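Local atomic coordinates of methyltransferase (Pyrococcus horikoshii, PDB entry 1IXK), a protein that probably methylates cytosine at carbon 5 in RNA, perhaps tRNA, using S-adenosyl-L-methionine as methyl donor. Residues Phe256-Ala261 against Ala310-Leu315. Sequence-based numbering, arbitrary orientation.
Sequences FVIQWA and AKIRKL
I258 reaches from its helix to A310 and I312 on the strand. Its CB leaves the helix on the side facing the strand. There the chain forks: CG2 lies anti to the backbone N, while CG1 stands beside that N (chi1 -61°) and heads for the sheet. I258 CG1 already comes within 4.1 Å of the A310 CB methyl. One bond further, I258 CD1 lies 3.9 Å from A310 CB. The same methyl also meets the end of I312, with 4.2 Å between I258 CD1 and I312 CD1. I312 gets there extended, its CD1 anti to CA (chi2 172°), and the two isoleucines lie aslant to each other, touching by their last carbons. A310 and I312, two residues apart, share one face of the strand; no hydrogen bond crosses to the helix, and all three side chains are buried. L269 of the neighbouring strand touches both isoleucines, and Y244 on the other flanking strand packs on I258. This is apolar helix-on-sheet packing, with helix 255-264 laid against strand 307-314 of the Rossmann-like sheet of a class I methyltransferase, where that strand runs antiparallel to 240-246.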
loop_
_atom_site.group_PDB
_atom_site.type_symbol
_atom_site.label_atom_id
_atom_site.label_comp_id
_atom_site.label_asym_id
_atom_site.label_seq_id
_atom_site.Cartn_x
_atom_site.Cartn_y
_atom_site.Cartn_z
ATOM N N PHE A 256 -6.300 -7.872 -13.038
ATOM C CA PHE A 256 -6.372 -7.560 -14.471
ATOM C C PHE A 256 -5.169 -6.739 -14.933
ATOM O O PHE A 256 -4.647 -6.939 -16.033
ATOM C CB PHE A 256 -7.646 -6.774 -14.786
ATOM C CG PHE A 256 -8.895 -7.612 -14.837
ATOM C CD1 PHE A 256 -8.923 -8.897 -14.307
ATOM C CD2 PHE A 256 -10.063 -7.093 -15.390
ATOM C CE1 PHE A 256 -10.096 -9.657 -14.326
ATOM C CE2 PHE A 256 -11.239 -7.841 -15.411
ATOM C CZ PHE A 256 -11.253 -9.127 -14.876
ATOM N N VAL A 257 -4.743 -5.797 -14.100
ATOM C CA VAL A 257 -3.606 -4.956 -14.441
ATOM C C VAL A 257 -2.332 -5.787 -14.413
ATOM O O VAL A 257 -1.471 -5.648 -15.286
ATOM C CB VAL A 257 -3.464 -3.780 -13.454
ATOM C CG1 VAL A 257 -2.213 -2.971 -13.777
ATOM C CG2 VAL A 257 -4.698 -2.898 -13.523
ATOM N N ILE A 258 -2.215 -6.652 -13.408
ATOM C CA ILE A 258 -1.038 -7.510 -13.289
ATOM C C ILE A 258 -0.977 -8.514 -14.449
ATOM O O ILE A 258 0.094 -8.753 -15.004
ATOM C CB ILE A 258 -1.027 -8.256 -11.931
ATOM C CG1 ILE A 258 -0.995 -7.234 -10.791
ATOM C CG2 ILE A 258 0.205 -9.154 -11.822
ATOM C CD1 ILE A 258 0.111 -6.217 -10.933
ATOM N N GLN A 259 -2.117 -9.098 -14.815
ATOM C CA GLN A 259 -2.130 -10.040 -15.932
ATOM C C GLN A 259 -1.698 -9.305 -17.202
ATOM O O GLN A 259 -0.932 -9.830 -18.017
ATOM C CB GLN A 259 -3.524 -10.628 -16.148
ATOM C CG GLN A 259 -3.558 -11.639 -17.294
ATOM C CD GLN A 259 -2.752 -12.889 -16.984
ATOM O OE1 GLN A 259 -3.107 -13.658 -16.102
ATOM N NE2 GLN A 259 -1.659 -13.086 -17.704
ATOM N N TRP A 260 -2.198 -8.086 -17.367
ATOM C CA TRP A 260 -1.844 -7.288 -18.529
ATOM C C TRP A 260 -0.336 -7.059 -18.553
ATOM O O TRP A 260 0.298 -7.177 -19.598
ATOM C CB TRP A 260 -2.570 -5.940 -18.500
ATOM C CG TRP A 260 -2.069 -5.000 -19.550
ATOM C CD1 TRP A 260 -2.228 -5.118 -20.905
ATOM C CD2 TRP A 260 -1.291 -3.821 -19.338
ATOM N NE1 TRP A 260 -1.594 -4.080 -21.550
ATOM C CE2 TRP A 260 -1.010 -3.269 -20.612
ATOM C CE3 TRP A 260 -0.799 -3.173 -18.196
ATOM C CZ2 TRP A 260 -0.263 -2.101 -20.774
ATOM C CZ3 TRP A 260 -0.054 -2.010 -18.357
ATOM C CH2 TRP A 260 0.206 -1.487 -19.639
ATOM N N ALA A 261 0.243 -6.742 -17.399
ATOM C CA ALA A 261 1.682 -6.501 -17.323
ATOM C C ALA A 261 2.473 -7.754 -17.696
ATOM O O ALA A 261 3.474 -7.675 -18.408
ATOM C CB ALA A 261 2.065 -6.043 -15.920
ATOM N N ALA A 310 1.468 -6.841 -5.363
ATOM C CA ALA A 310 2.198 -7.755 -6.234
ATOM C C ALA A 310 3.647 -7.309 -6.337
ATOM O O ALA A 310 3.933 -6.111 -6.405
ATOM C CB ALA A 310 1.568 -7.789 -7.619
ATOM N N LYS A 311 4.563 -8.274 -6.347
ATOM C CA LYS A 311 5.984 -7.967 -6.447
ATOM C C LYS A 311 6.465 -8.415 -7.821
ATOM O O LYS A 311 6.469 -9.607 -8.141
ATOM C CB LYS A 311 6.755 -8.686 -5.340
ATOM C CG LYS A 311 8.225 -8.331 -5.286
ATOM C CD LYS A 311 8.821 -8.788 -3.962
ATOM C CE LYS A 311 10.297 -8.472 -3.884
ATOM N NZ LYS A 311 10.794 -8.587 -2.480
ATOM N N ILE A 312 6.886 -7.447 -8.620
ATOM C CA ILE A 312 7.317 -7.702 -9.990
ATOM C C ILE A 312 8.819 -7.561 -10.232
ATOM O O ILE A 312 9.430 -6.583 -9.809
ATOM C CB ILE A 312 6.581 -6.726 -10.943
ATOM C CG1 ILE A 312 5.069 -6.871 -10.757
ATOM C CG2 ILE A 312 6.991 -6.975 -12.380
ATOM C CD1 ILE A 312 4.244 -5.828 -11.513
ATOM N N ARG A 313 9.409 -8.545 -10.907
ATOM C CA ARG A 313 10.829 -8.489 -11.251
ATOM C C ARG A 313 10.938 -8.330 -12.772
ATOM O O ARG A 313 10.287 -9.055 -13.522
ATOM C CB ARG A 313 11.561 -9.767 -10.814
ATOM C CG ARG A 313 13.045 -9.736 -11.167
ATOM C CD ARG A 313 13.814 -10.965 -10.677
ATOM N NE ARG A 313 15.192 -10.913 -11.162
ATOM C CZ ARG A 313 15.614 -11.450 -12.305
ATOM N NH1 ARG A 313 14.776 -12.104 -13.093
ATOM N NH2 ARG A 313 16.874 -11.292 -12.680
ATOM N N LYS A 314 11.750 -7.378 -13.223
ATOM C CA LYS A 314 11.926 -7.143 -14.653
ATOM C C LYS A 314 12.993 -8.095 -15.171
ATOM O O LYS A 314 14.073 -8.197 -14.602
ATOM C CB LYS A 314 12.340 -5.691 -14.909
ATOM C CG LYS A 314 12.471 -5.299 -16.376
ATOM C CD LYS A 314 12.673 -3.781 -16.503
ATOM C CE LYS A 314 12.853 -3.337 -17.949
ATOM N NZ LYS A 314 13.016 -1.847 -18.050
ATOM N N LEU A 315 12.668 -8.794 -16.253
ATOM C CA LEU A 315 13.567 -9.777 -16.858
ATOM C C LEU A 315 14.645 -9.169 -17.750
ATOM O O LEU A 315 15.827 -9.506 -17.540
ATOM C CB LEU A 315 12.746 -10.788 -17.663
ATOM C CG LEU A 315 11.961 -11.850 -16.883
ATOM C CD1 LEU A 315 11.356 -11.265 -15.617
ATOM C CD2 LEU A 315 10.890 -12.423 -17.787
ATOM O OXT LEU A 315 14.293 -8.382 -18.653
#